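Local coordinates for uncharacterized protein (Vibrio parahaemolyticus, PDB 1ZBP) that is of unknown function but belongs to the ImpE family, whose members are linked to type VI secretion, and so may act in that system, at residues T2-A7 with E18-A23; Q12-L17 with C42-F47; F37-C42 with A181-E186; E223-Q228 with L236-K241. All blocks are in the same frame, centred on the assembly; numbering follows the deposited sequence.

Contact 1: residues T2-A7 with E18-A23; sequences TQWKNA and ELLIEA
Leu19 provides the main bump of this contact, sending its CD1 methyl into a hollow at the start of helix 4-7, 3.3 Å from Trp4 N and 4.0 Å from Ala7 CB. Its CD2 branch lies against the extended side chain of Gln3, which crosses it at about a right angle and brings NE2 to 3.1 Å from Leu19 CD2. Trp4 and Leu19 also meet at their roots, CB to CB 3.4 Å. With chi1 at 62°, Trp4 CG is wedged between backbone N and carbonyl carbon, and the indole presents a face to Leu20. There Leu20 CD2 makes a CH-pi contact, 3.4 Å from the centroid of the five-membered ring of Trp4 and only 6° off its normal. Lys5 CB lies against the opposite face of the indole. Trp4 and Leu20 both go on to touch Leu40 of helix 31-44. No hydrogen bond joins the two segments, and between them the contact rests on apolar fit, with a CH-pi contact at the indole face.

Contact 2: residues Q12-L17 with C42-F47; sequences QLQQAL and CIDGDF
Leu13 and Ile43 make the apolar part of this contact, where the start of helix 13-25 faces the end of helix 31-44. Leu13 CD2 comes to 4.0 Å from Ile43 CG2 and rests against the backbone of the next residue, 3.9 Å from Asp44 CA. Antiparallel packing of two consecutive helices in this way is consistent with a tetratricopeptide-like helical layer.

The polar part is the meeting of Gln14 with Asp44. Asp44 CG stands opposite its own backbone N (chi1 179°), which sends the carboxylate across to helix 13-25. Gln14, bent at chi2, meets it with amide and carboxylate planes 15° apart, although which way round the amide sits is uncertain. One turn beyond Leu13, a methyl of Leu17 rests against the same carboxylate, CD1 lying 4.0 Å from Asp44 OD2.

Backbone features end the helix here. Gly45 leaves helical geometry with phi 94°, and Asp46 is the N-cap of helix 47-60, its OD1 accepting from Arg49 N. Lys219 of helix 216-219 donates to Asp44 O and also touches Leu13 and Ile43.

A small leucine-isoleucine core is thus edged by a carboxylate set against leucine carbon and next to the Gln14 amide, where a hydrogen bond is possible but not established.

Contact 3: residues F37-C42 with A181-E186; sequences FIELLC and ATSLLE
Glu186 OE1 is gripped twice by one residue, taking Thr182 N at 3.0 Å and Thr182 OG1 at 2.9 Å. Both donors come from the same face of the carboxylate, the amide on the anti side and 27° out of plane, the hydroxyl from above it at 42°. These bonds close up the loop between strands 173-178 and 189-196 of the large antiparallel sheet, and the loop docks on helix 31-44. An ST motif, Ser183 OG accepting from Glu186 N, probably tightens the turn further, though the hydroxyl is less surely placed.

Across the contact the loop offers mainly carbon. Glu39 runs out extended from the helix, its CG lying 3.5 Å from Leu185 CB and its OE1 3.6 Å from Ser183 CB. The placing of its carboxylate against Leu184 is doubtful. The carboxylates of Glu39 and Glu186 are not in contact, OE1 of the first being 6.9 Å from OE2 of the second. Leu40 gives a looser apolar touch on Leu184.

Leu71 and Val75 of helix 65-84 touch Leu185 and Cys42 respectively. Leu185 has CG anti to its backbone N (chi1 178°), which carries its two methyls to the sulfur-bearing side chain: Cys42 CB is 3.6 Å from Leu185 CD1, and Cys42 SG 4.0 Å from Leu185 CD2.

Contact 4: residues E223-Q228 with L236-K241; sequences ETDWKQ and LGLGLK
The beta hairpin of strands 224-228 and 235-239 forms this contact, the strands running antiparallel at 152° between their directions. Asp225 and Leu238 make a hydrogen-bonded pair: Asp225 N gives a straight bond to Leu238 O (2.8 Å, 165°), in the carbonyl plane, and the return bond from Leu238 N to Asp225 O is weak. Farther along, Leu236 N donates to Lys227 O at 3.1 Å, almost in line with the carbonyl bond.

At the other end the pairing changes character. Gly239, with positive phi, bends the chain and lets Leu240 N reach Glu223 O at 3.1 Å, the donor standing above the carbonyl plane. A side chain joins in as well: Thr224 OG1 lies beside its own backbone N (chi1 -53°), and from there it donates to Leu240 O at 2.8 Å.

On one face Asp225 and Leu238 lie side by side, and the aliphatic part of Lys227 slants over the leucine, CE 3.4 Å from Leu238 CD1. On the other, the six-membered ring of Trp226 meets the backbone obliquely, CE3 being 3.3 Å from Leu236 O and 3.9 Å from Gly237 CA. Gln218 of helix 216-219 touches Asp225 and Leu238, and Asp212 touches Leu236 and Leu238.

Backbone bonding thus carries the hairpin, with the threonine hydroxyl extending it past the bend at Gly239, while the lysine methylenes give Leu238 apolar cover.

Overall arrangement
Contacts 1, 2 and 3 form a connected cluster at the helical end of the chain, and contact 4 stands apart, its nearest atoms about 9 Å or more from the others. Contacts 1 and 2 share helix 13-25, contacts 2 and 3 share helix 31-44 and Cys42, and Leu40 packs on Leu20 and Leu17, tying the three together. Contacts 1 and 2 are buried, within the helical layer; contact 3 is partly buried and joins that layer to the loop between strands 173-178 and 189-196 of the large antiparallel sheet. Chemistry follows place: side-chain carbon dominates between helices, intraloop polar bonds shape contact 3, and the partly buried hairpin of contact 4 depends on backbone hydrogen bonds.

Contact 1: residues T2-A7 with E18-A23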
loop_
_atom_site.group_PDB
_atom_site.type_symbol
_atom_site.label_atom_id
_atom_site.label_comp_id
_atom_site.label_asym_id
_atom_site.label_seq_id
_atom_site.Cartn_x
_atom_site.Cartn_y
_atom_site.Cartn_z
ATOM N N THR A 2 -26.562 -2.700 -11.997
ATOM C CA THR A 2 -26.151 -4.106 -12.302
ATOM C C THR A 2 -26.370 -4.990 -11.076
ATOM O O THR A 2 -27.176 -4.657 -10.211
ATOM C CB THR A 2 -24.658 -4.173 -12.708
ATOM O OG1 THR A 2 -23.845 -3.733 -11.615
ATOM C CG2 THR A 2 -24.390 -3.277 -13.912
ATOM N N GLN A 3 -25.657 -6.115 -11.006
ATOM C CA GLN A 3 -25.783 -7.030 -9.871
ATOM C C GLN A 3 -24.481 -7.141 -9.078
ATOM O O GLN A 3 -24.504 -7.226 -7.849
ATOM C CB GLN A 3 -26.203 -8.426 -10.339
ATOM C CG GLN A 3 -26.781 -9.286 -9.225
ATOM C CD GLN A 3 -26.994 -10.731 -9.639
ATOM O OE1 GLN A 3 -27.498 -11.014 -10.730
ATOM N NE2 GLN A 3 -26.623 -11.658 -8.760
ATOM N N TRP A 4 -23.348 -7.154 -9.780
ATOM C CA TRP A 4 -22.049 -7.247 -9.118
ATOM C C TRP A 4 -21.786 -5.978 -8.310
ATOM O O TRP A 4 -21.218 -6.034 -7.219
ATOM C CB TRP A 4 -20.918 -7.457 -10.148
ATOM C CG TRP A 4 -20.742 -6.332 -11.147
ATOM C CD1 TRP A 4 -21.425 -6.157 -12.315
ATOM C CD2 TRP A 4 -19.880 -5.194 -11.011
ATOM N NE1 TRP A 4 -21.049 -4.977 -12.912
ATOM C CE2 TRP A 4 -20.104 -4.364 -12.134
ATOM C CE3 TRP A 4 -18.942 -4.790 -10.048
ATOM C CZ2 TRP A 4 -19.425 -3.151 -12.321
ATOM C CZ3 TRP A 4 -18.266 -3.582 -10.234
ATOM C CH2 TRP A 4 -18.514 -2.777 -11.362
ATOM N N LYS A 5 -22.224 -4.842 -8.852
ATOM C CA LYS A 5 -22.051 -3.537 -8.220
ATOM C C LYS A 5 -22.869 -3.460 -6.932
ATOM O O LYS A 5 -22.703 -2.545 -6.121
ATOM C CB LYS A 5 -22.491 -2.434 -9.193
ATOM C CG LYS A 5 -21.619 -1.181 -9.177
ATOM C CD LYS A 5 -21.969 -0.239 -10.328
ATOM C CE LYS A 5 -21.053 0.985 -10.363
ATOM N NZ LYS A 5 -21.128 1.803 -9.115
ATOM N N ASN A 6 -23.754 -4.436 -6.757
ATOM C CA ASN A 6 -24.610 -4.510 -5.580
ATOM C C ASN A 6 -23.962 -5.486 -4.596
ATOM O O ASN A 6 -24.063 -5.322 -3.377
ATOM C CB ASN A 6 -26.006 -5.002 -5.983
ATOM C CG ASN A 6 -27.125 -4.243 -5.280
ATOM O OD1 ASN A 6 -27.364 -4.421 -4.082
ATOM N ND2 ASN A 6 -27.814 -3.383 -6.029
ATOM N N ALA A 7 -23.287 -6.500 -5.126
ATOM C CA ALA A 7 -22.618 -7.470 -4.274
ATOM C C ALA A 7 -21.403 -6.806 -3.635
ATOM O O ALA A 7 -20.975 -7.195 -2.552
ATOM C CB ALA A 7 -22.192 -8.683 -5.092
ATOM N N GLU A 18 -17.550 -13.220 -9.307
ATOM C CA GLU A 18 -18.339 -14.235 -10.012
ATOM C C GLU A 18 -19.335 -13.573 -10.951
ATOM O O GLU A 18 -19.509 -14.001 -12.089
ATOM C CB GLU A 18 -19.103 -15.115 -9.016
ATOM C CG GLU A 18 -18.281 -15.610 -7.841
ATOM C CD GLU A 18 -16.952 -16.199 -8.259
ATOM O OE1 GLU A 18 -16.099 -15.435 -8.765
ATOM O OE2 GLU A 18 -16.760 -17.424 -8.081
ATOM N N LEU A 19 -19.998 -12.532 -10.461
ATOM C CA LEU A 19 -20.971 -11.811 -11.273
ATOM C C LEU A 19 -20.314 -11.128 -12.483
ATOM O O LEU A 19 -20.995 -10.777 -13.447
ATOM C CB LEU A 19 -21.728 -10.777 -10.423
ATOM C CG LEU A 19 -22.802 -11.331 -9.482
ATOM C CD1 LEU A 19 -23.361 -10.218 -8.603
ATOM C CD2 LEU A 19 -23.912 -11.969 -10.300
ATOM N N LEU A 20 -18.996 -10.949 -12.433
ATOM C CA LEU A 20 -18.275 -10.325 -13.532
ATOM C C LEU A 20 -17.756 -11.370 -14.515
ATOM O O LEU A 20 -17.920 -11.228 -15.728
ATOM C CB LEU A 20 -17.113 -9.486 -12.998
ATOM C CG LEU A 20 -17.550 -8.187 -12.326
ATOM C CD1 LEU A 20 -16.364 -7.482 -11.688
ATOM C CD2 LEU A 20 -18.213 -7.298 -13.359
ATOM N N ILE A 21 -17.135 -12.423 -13.996
ATOM C CA ILE A 21 -16.606 -13.476 -14.846
ATOM C C ILE A 21 -17.702 -14.053 -15.724
ATOM O O ILE A 21 -17.473 -14.343 -16.897
ATOM C CB ILE A 21 -15.996 -14.611 -14.016
ATOM C CG1 ILE A 21 -14.756 -14.101 -13.280
ATOM C CG2 ILE A 21 -15.649 -15.780 -14.923
ATOM C CD1 ILE A 21 -14.108 -15.136 -12.377
ATOM N N GLU A 22 -18.892 -14.221 -15.151
ATOM C CA GLU A 22 -20.034 -14.754 -15.887
ATOM C C GLU A 22 -20.607 -13.677 -16.812
ATOM O O GLU A 22 -21.178 -13.985 -17.859
ATOM C CB GLU A 22 -21.130 -15.227 -14.922
ATOM C CG GLU A 22 -21.150 -16.736 -14.609
ATOM C CD GLU A 22 -20.129 -17.163 -13.566
ATOM O OE1 GLU A 22 -20.265 -18.280 -13.019
ATOM O OE2 GLU A 22 -19.187 -16.391 -13.295
ATOM N N ALA A 23 -20.451 -12.415 -16.421
ATOM C CA ALA A 23 -20.961 -11.298 -17.214
ATOM C C ALA A 23 -20.206 -11.122 -18.528
ATOM O O ALA A 23 -20.790 -10.727 -19.541
ATOM C CB ALA A 23 -20.899 -10.017 -16.402
#

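Contact 2: residues Q12-L17 with C42-F47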
loop_
_atom_site.group_PDB
_atom_site.type_symbol
_atom_site.label_atom_id
_atom_site.label_comp_id
_atom_site.label_asym_id
_atom_site.label_seq_id
_atom_site.Cartn_x
_atom_site.Cartn_y
_atom_site.Cartn_z
ATOM N N GLN A 12 -19.133 -7.955 -0.406
ATOM C CA GLN A 12 -18.881 -9.287 -0.943
ATOM C C GLN A 12 -17.972 -9.203 -2.171
ATOM O O GLN A 12 -18.441 -8.984 -3.290
ATOM C CB GLN A 12 -20.201 -9.965 -1.317
ATOM C CG GLN A 12 -20.253 -11.438 -0.939
ATOM C CD GLN A 12 -20.361 -11.649 0.565
ATOM O OE1 GLN A 12 -20.171 -12.761 1.064
ATOM N NE2 GLN A 12 -20.680 -10.579 1.294
ATOM N N LEU A 13 -16.671 -9.378 -1.947
ATOM C CA LEU A 13 -15.683 -9.307 -3.016
ATOM C C LEU A 13 -15.700 -10.552 -3.893
ATOM O O LEU A 13 -15.743 -10.444 -5.115
ATOM C CB LEU A 13 -14.278 -9.109 -2.433
ATOM C CG LEU A 13 -13.177 -8.736 -3.438
ATOM C CD1 LEU A 13 -13.503 -7.396 -4.082
ATOM C CD2 LEU A 13 -11.834 -8.665 -2.735
ATOM N N GLN A 14 -15.671 -11.731 -3.282
ATOM C CA GLN A 14 -15.684 -12.962 -4.057
ATOM C C GLN A 14 -16.910 -13.034 -4.967
ATOM O O GLN A 14 -16.788 -13.317 -6.160
ATOM C CB GLN A 14 -15.647 -14.176 -3.132
ATOM C CG GLN A 14 -14.427 -14.219 -2.230
ATOM C CD GLN A 14 -13.134 -13.976 -2.986
ATOM O OE1 GLN A 14 -12.835 -12.846 -3.376
ATOM N NE2 GLN A 14 -12.365 -15.040 -3.209
ATOM N N GLN A 15 -18.089 -12.771 -4.404
ATOM C CA GLN A 15 -19.334 -12.802 -5.173
ATOM C C GLN A 15 -19.307 -11.800 -6.326
ATOM O O GLN A 15 -19.741 -12.109 -7.435
ATOM C CB GLN A 15 -20.539 -12.510 -4.257
ATOM C CG GLN A 15 -21.849 -12.204 -5.002
ATOM C CD GLN A 15 -23.035 -11.956 -4.069
ATOM O OE1 GLN A 15 -22.926 -11.217 -3.088
ATOM N NE2 GLN A 15 -24.179 -12.555 -4.390
ATOM N N ALA A 16 -18.798 -10.601 -6.053
ATOM C CA ALA A 16 -18.715 -9.547 -7.062
ATOM C C ALA A 16 -17.892 -10.002 -8.267
ATOM O O ALA A 16 -18.182 -9.616 -9.402
ATOM C CB ALA A 16 -18.106 -8.283 -6.455
ATOM N N LEU A 17 -16.875 -10.826 -8.016
ATOM C CA LEU A 17 -16.020 -11.343 -9.079
ATOM C C LEU A 17 -16.781 -12.344 -9.950
ATOM O O LEU A 17 -16.681 -12.313 -11.180
ATOM C CB LEU A 17 -14.769 -12.001 -8.482
ATOM C CG LEU A 17 -13.765 -11.064 -7.795
ATOM C CD1 LEU A 17 -12.652 -11.873 -7.137
ATOM C CD2 LEU A 17 -13.188 -10.099 -8.823
ATOM N N CYS A 42 -7.235 -6.799 -8.485
ATOM C CA CYS A 42 -6.090 -6.237 -7.777
ATOM C C CYS A 42 -6.408 -6.124 -6.283
ATOM O O CYS A 42 -5.540 -6.349 -5.435
ATOM C CB CYS A 42 -5.728 -4.873 -8.357
ATOM S SG CYS A 42 -5.111 -4.997 -10.041
ATOM N N ILE A 43 -7.658 -5.792 -5.970
ATOM C CA ILE A 43 -8.086 -5.677 -4.586
ATOM C C ILE A 43 -8.002 -7.049 -3.909
ATOM O O ILE A 43 -7.634 -7.155 -2.740
ATOM C CB ILE A 43 -9.539 -5.152 -4.487
ATOM C CG1 ILE A 43 -9.637 -3.754 -5.091
ATOM C CG2 ILE A 43 -9.975 -5.102 -3.027
ATOM C CD1 ILE A 43 -11.038 -3.203 -5.115
ATOM N N ASP A 44 -8.337 -8.099 -4.654
ATOM C CA ASP A 44 -8.304 -9.453 -4.117
ATOM C C ASP A 44 -6.870 -9.927 -3.948
ATOM O O ASP A 44 -6.591 -10.853 -3.180
ATOM C CB ASP A 44 -9.052 -10.404 -5.051
ATOM C CG ASP A 44 -9.043 -11.839 -4.555
ATOM O OD1 ASP A 44 -7.981 -12.498 -4.627
ATOM O OD2 ASP A 44 -10.101 -12.312 -4.091
ATOM N N GLY A 45 -5.963 -9.295 -4.685
ATOM C CA GLY A 45 -4.564 -9.671 -4.605
ATOM C C GLY A 45 -4.125 -10.682 -5.652
ATOM O O GLY A 45 -2.948 -11.023 -5.727
ATOM N N ASP A 46 -5.061 -11.185 -6.451
ATOM C CA ASP A 46 -4.702 -12.155 -7.484
ATOM C C ASP A 46 -4.027 -11.370 -8.610
ATOM O O ASP A 46 -4.663 -10.999 -9.602
ATOM C CB ASP A 46 -5.944 -12.879 -8.019
ATOM C CG ASP A 46 -5.595 -14.155 -8.783
ATOM O OD1 ASP A 46 -4.469 -14.247 -9.320
ATOM O OD2 ASP A 46 -6.449 -15.065 -8.866
ATOM N N PHE A 47 -2.734 -11.109 -8.450
ATOM C CA PHE A 47 -1.996 -10.342 -9.445
ATOM C C PHE A 47 -1.749 -11.120 -10.742
ATOM O O PHE A 47 -1.898 -10.575 -11.842
ATOM C CB PHE A 47 -0.665 -9.865 -8.850
ATOM C CG PHE A 47 -0.809 -9.147 -7.538
ATOM C CD1 PHE A 47 -1.634 -8.036 -7.421
ATOM C CD2 PHE A 47 -0.136 -9.593 -6.410
ATOM C CE1 PHE A 47 -1.774 -7.380 -6.204
ATOM C CE2 PHE A 47 -0.271 -8.943 -5.184
ATOM C CZ PHE A 47 -1.093 -7.840 -5.082
#

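Contact 3: residues F37-C42 with A181-E186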
loop_
_atom_site.group_PDB
_atom_site.type_symbol
_atom_site.label_atom_id
_atom_site.label_comp_id
_atom_site.label_asym_id
_atom_site.label_seq_id
_atom_site.Cartn_x
_atom_site.Cartn_y
_atom_site.Cartn_z
ATOM N N PHE A 37 -13.493 -5.948 -13.934
ATOM C CA PHE A 37 -13.074 -7.249 -13.408
ATOM C C PHE A 37 -11.579 -7.222 -13.016
ATOM O O PHE A 37 -11.141 -7.968 -12.133
ATOM C CB PHE A 37 -13.348 -8.334 -14.464
ATOM C CG PHE A 37 -12.801 -9.692 -14.112
ATOM C CD1 PHE A 37 -13.069 -10.272 -12.877
ATOM C CD2 PHE A 37 -11.997 -10.387 -15.017
ATOM C CE1 PHE A 37 -12.542 -11.518 -12.542
ATOM C CE2 PHE A 37 -11.467 -11.634 -14.690
ATOM C CZ PHE A 37 -11.740 -12.197 -13.448
ATOM N N ILE A 38 -10.806 -6.349 -13.668
ATOM C CA ILE A 38 -9.376 -6.209 -13.390
ATOM C C ILE A 38 -9.167 -5.455 -12.073
ATOM O O ILE A 38 -8.290 -5.803 -11.270
ATOM C CB ILE A 38 -8.652 -5.436 -14.527
ATOM C CG1 ILE A 38 -8.691 -6.254 -15.815
ATOM C CG2 ILE A 38 -7.199 -5.158 -14.137
ATOM C CD1 ILE A 38 -8.370 -5.463 -17.051
ATOM N N GLU A 39 -9.971 -4.416 -11.858
ATOM C CA GLU A 39 -9.856 -3.619 -10.641
ATOM C C GLU A 39 -10.117 -4.480 -9.415
ATOM O O GLU A 39 -9.310 -4.503 -8.478
ATOM C CB GLU A 39 -10.823 -2.429 -10.671
ATOM C CG GLU A 39 -10.281 -1.218 -11.416
ATOM C CD GLU A 39 -11.215 -0.021 -11.361
ATOM O OE1 GLU A 39 -10.765 1.099 -11.674
ATOM O OE2 GLU A 39 -12.405 -0.198 -11.019
ATOM N N LEU A 40 -11.230 -5.207 -9.430
ATOM C CA LEU A 40 -11.589 -6.069 -8.309
ATOM C C LEU A 40 -10.632 -7.249 -8.158
ATOM O O LEU A 40 -10.659 -7.960 -7.148
ATOM C CB LEU A 40 -13.035 -6.558 -8.464
ATOM C CG LEU A 40 -14.079 -5.438 -8.673
ATOM C CD1 LEU A 40 -15.480 -6.029 -8.737
ATOM C CD2 LEU A 40 -13.983 -4.416 -7.545
ATOM N N LEU A 41 -9.788 -7.464 -9.162
ATOM C CA LEU A 41 -8.801 -8.546 -9.109
ATOM C C LEU A 41 -7.566 -8.079 -8.334
ATOM O O LEU A 41 -6.924 -8.858 -7.620
ATOM C CB LEU A 41 -8.398 -8.968 -10.524
ATOM C CG LEU A 41 -9.337 -9.991 -11.175
ATOM C CD1 LEU A 41 -8.952 -10.188 -12.633
ATOM C CD2 LEU A 41 -9.264 -11.321 -10.419
ATOM N N CYS A 42 -7.235 -6.799 -8.485
ATOM C CA CYS A 42 -6.090 -6.237 -7.777
ATOM C C CYS A 42 -6.408 -6.124 -6.283
ATOM O O CYS A 42 -5.540 -6.349 -5.435
ATOM C CB CYS A 42 -5.728 -4.873 -8.357
ATOM S SG CYS A 42 -5.111 -4.997 -10.041
ATOM N N ALA A 181 -10.336 8.883 -4.021
ATOM C CA ALA A 181 -10.456 7.820 -5.010
ATOM C C ALA A 181 -11.493 8.192 -6.047
ATOM O O ALA A 181 -12.579 8.663 -5.718
ATOM C CB ALA A 181 -10.839 6.511 -4.337
ATOM N N THR A 182 -11.151 7.973 -7.307
ATOM C CA THR A 182 -12.062 8.293 -8.384
ATOM C C THR A 182 -12.336 7.043 -9.187
ATOM O O THR A 182 -12.724 7.107 -10.347
ATOM C CB THR A 182 -11.468 9.394 -9.270
ATOM O OG1 THR A 182 -10.263 8.922 -9.882
ATOM C CG2 THR A 182 -11.150 10.625 -8.418
ATOM N N SER A 183 -12.151 5.900 -8.539
ATOM C CA SER A 183 -12.363 4.612 -9.175
ATOM C C SER A 183 -12.341 3.571 -8.079
ATOM O O SER A 183 -11.831 3.834 -6.998
ATOM C CB SER A 183 -11.225 4.324 -10.144
ATOM O OG SER A 183 -10.084 3.877 -9.419
ATOM N N LEU A 184 -12.878 2.390 -8.375
ATOM C CA LEU A 184 -12.945 1.285 -7.425
ATOM C C LEU A 184 -11.568 0.926 -6.845
ATOM O O LEU A 184 -11.344 1.004 -5.630
ATOM C CB LEU A 184 -13.532 0.042 -8.113
ATOM C CG LEU A 184 -14.807 0.196 -8.964
ATOM C CD1 LEU A 184 -14.935 -0.986 -9.907
ATOM C CD2 LEU A 184 -16.048 0.303 -8.066
ATOM N N LEU A 185 -10.651 0.518 -7.718
ATOM C CA LEU A 185 -9.308 0.131 -7.294
ATOM C C LEU A 185 -8.586 1.251 -6.538
ATOM O O LEU A 185 -7.912 1.003 -5.534
ATOM C CB LEU A 185 -8.486 -0.290 -8.508
ATOM C CG LEU A 185 -7.022 -0.687 -8.280
ATOM C CD1 LEU A 185 -6.906 -1.676 -7.118
ATOM C CD2 LEU A 185 -6.476 -1.291 -9.556
ATOM N N GLU A 186 -8.722 2.482 -7.019
ATOM C CA GLU A 186 -8.071 3.599 -6.356
ATOM C C GLU A 186 -8.462 3.741 -4.883
ATOM O O GLU A 186 -7.818 4.476 -4.136
ATOM C CB GLU A 186 -8.346 4.908 -7.105
ATOM C CG GLU A 186 -7.726 4.989 -8.491
ATOM C CD GLU A 186 -7.747 6.402 -9.041
ATOM O OE1 GLU A 186 -8.417 7.251 -8.427
ATOM O OE2 GLU A 186 -7.098 6.676 -10.076
#

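Contact 4: residues E223-Q228 with L236-K241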
loop_
_atom_site.group_PDB
_atom_site.type_symbol
_atom_site.label_atom_id
_atom_site.label_comp_id
_atom_site.label_asym_id
_atom_site.label_seq_id
_atom_site.Cartn_x
_atom_site.Cartn_y
_atom_site.Cartn_z
ATOM N N GLU A 223 -12.268 -2.190 7.206
ATOM C CA GLU A 223 -12.060 -2.492 8.605
ATOM C C GLU A 223 -10.576 -2.691 8.860
ATOM O O GLU A 223 -9.803 -2.964 7.937
ATOM C CB GLU A 223 -12.861 -3.724 9.041
ATOM C CG GLU A 223 -12.268 -5.075 8.674
ATOM C CD GLU A 223 -12.935 -6.229 9.433
ATOM O OE1 GLU A 223 -14.180 -6.383 9.328
ATOM O OE2 GLU A 223 -12.209 -6.982 10.130
ATOM N N THR A 224 -10.180 -2.527 10.114
ATOM C CA THR A 224 -8.790 -2.672 10.513
ATOM C C THR A 224 -8.712 -3.651 11.694
ATOM O O THR A 224 -9.348 -3.436 12.723
ATOM C CB THR A 224 -8.208 -1.305 10.946
ATOM O OG1 THR A 224 -8.434 -0.337 9.913
ATOM C CG2 THR A 224 -6.728 -1.418 11.224
ATOM N N ASP A 225 -7.936 -4.721 11.539
ATOM C CA ASP A 225 -7.766 -5.723 12.592
ATOM C C ASP A 225 -6.284 -5.757 12.980
ATOM O O ASP A 225 -5.433 -5.276 12.237
ATOM C CB ASP A 225 -8.227 -7.111 12.095
ATOM C CG ASP A 225 -8.670 -8.038 13.234
ATOM O OD1 ASP A 225 -9.604 -7.666 13.979
ATOM O OD2 ASP A 225 -8.103 -9.148 13.386
ATOM N N TRP A 226 -5.971 -6.318 14.142
ATOM C CA TRP A 226 -4.579 -6.388 14.583
ATOM C C TRP A 226 -4.235 -7.764 15.145
ATOM O O TRP A 226 -4.830 -8.208 16.125
ATOM C CB TRP A 226 -4.305 -5.312 15.643
ATOM C CG TRP A 226 -4.587 -3.938 15.147
ATOM C CD1 TRP A 226 -5.770 -3.270 15.217
ATOM C CD2 TRP A 226 -3.697 -3.106 14.394
ATOM N NE1 TRP A 226 -5.677 -2.075 14.547
ATOM C CE2 TRP A 226 -4.413 -1.950 14.033
ATOM C CE3 TRP A 226 -2.361 -3.232 13.989
ATOM C CZ2 TRP A 226 -3.844 -0.919 13.280
ATOM C CZ3 TRP A 226 -1.793 -2.209 13.238
ATOM C CH2 TRP A 226 -2.537 -1.066 12.892
ATOM N N LYS A 227 -3.283 -8.444 14.520
ATOM C CA LYS A 227 -2.875 -9.753 15.003
ATOM C C LYS A 227 -1.497 -9.644 15.640
ATOM O O LYS A 227 -0.576 -9.067 15.058
ATOM C CB LYS A 227 -2.832 -10.783 13.864
ATOM C CG LYS A 227 -4.187 -11.219 13.319
ATOM C CD LYS A 227 -4.038 -12.335 12.282
ATOM C CE LYS A 227 -5.387 -12.739 11.684
ATOM N NZ LYS A 227 -6.371 -13.157 12.730
ATOM N N GLN A 228 -1.366 -10.190 16.844
ATOM C CA GLN A 228 -0.092 -10.176 17.544
ATOM C C GLN A 228 0.712 -11.389 17.074
ATOM O O GLN A 228 0.162 -12.477 16.904
ATOM C CB GLN A 228 -0.322 -10.237 19.054
ATOM C CG GLN A 228 0.956 -10.375 19.866
ATOM C CD GLN A 228 0.688 -10.435 21.361
ATOM O OE1 GLN A 228 -0.297 -11.034 21.806
ATOM N NE2 GLN A 228 1.578 -9.837 22.144
ATOM N N LEU A 236 1.118 -6.814 13.684
ATOM C CA LEU A 236 1.001 -6.545 12.255
ATOM C C LEU A 236 -0.406 -6.037 12.004
ATOM O O LEU A 236 -1.240 -6.096 12.885
ATOM C CB LEU A 236 1.251 -7.804 11.434
ATOM C CG LEU A 236 2.645 -8.406 11.537
ATOM C CD1 LEU A 236 2.772 -9.510 10.491
ATOM C CD2 LEU A 236 3.712 -7.342 11.316
ATOM N N GLY A 237 -0.681 -5.539 10.809
ATOM C CA GLY A 237 -2.010 -5.025 10.547
ATOM C C GLY A 237 -2.771 -5.780 9.487
ATOM O O GLY A 237 -2.202 -6.584 8.751
ATOM N N LEU A 238 -4.069 -5.519 9.420
ATOM C CA LEU A 238 -4.933 -6.157 8.445
ATOM C C LEU A 238 -6.018 -5.151 8.086
ATOM O O LEU A 238 -6.723 -4.632 8.962
ATOM C CB LEU A 238 -5.571 -7.423 9.026
ATOM C CG LEU A 238 -4.636 -8.512 9.559
ATOM C CD1 LEU A 238 -5.441 -9.613 10.233
ATOM C CD2 LEU A 238 -3.815 -9.074 8.424
ATOM N N GLY A 239 -6.147 -4.866 6.799
ATOM C CA GLY A 239 -7.153 -3.914 6.374
ATOM C C GLY A 239 -6.612 -2.496 6.305
ATOM O O GLY A 239 -5.413 -2.305 6.155
ATOM N N LEU A 240 -7.506 -1.514 6.431
ATOM C CA LEU A 240 -7.178 -0.084 6.359
ATOM C C LEU A 240 -6.052 0.353 7.315
ATOM O O LEU A 240 -6.082 0.045 8.488
ATOM C CB LEU A 240 -8.459 0.719 6.644
ATOM C CG LEU A 240 -8.387 2.224 6.387
ATOM C CD1 LEU A 240 -8.240 2.466 4.879
ATOM C CD2 LEU A 240 -9.634 2.910 6.934
ATOM N N LYS A 241 -5.057 1.075 6.817
ATOM C CA LYS A 241 -3.972 1.516 7.676
ATOM C C LYS A 241 -4.466 2.547 8.692
ATOM O O LYS A 241 -5.402 3.305 8.423
ATOM C CB LYS A 241 -2.824 2.086 6.826
ATOM C CG LYS A 241 -2.194 1.060 5.863
ATOM C CD LYS A 241 -0.963 1.604 5.126
ATOM C CE LYS A 241 -0.364 0.550 4.178
ATOM N NZ LYS A 241 0.875 1.042 3.479
#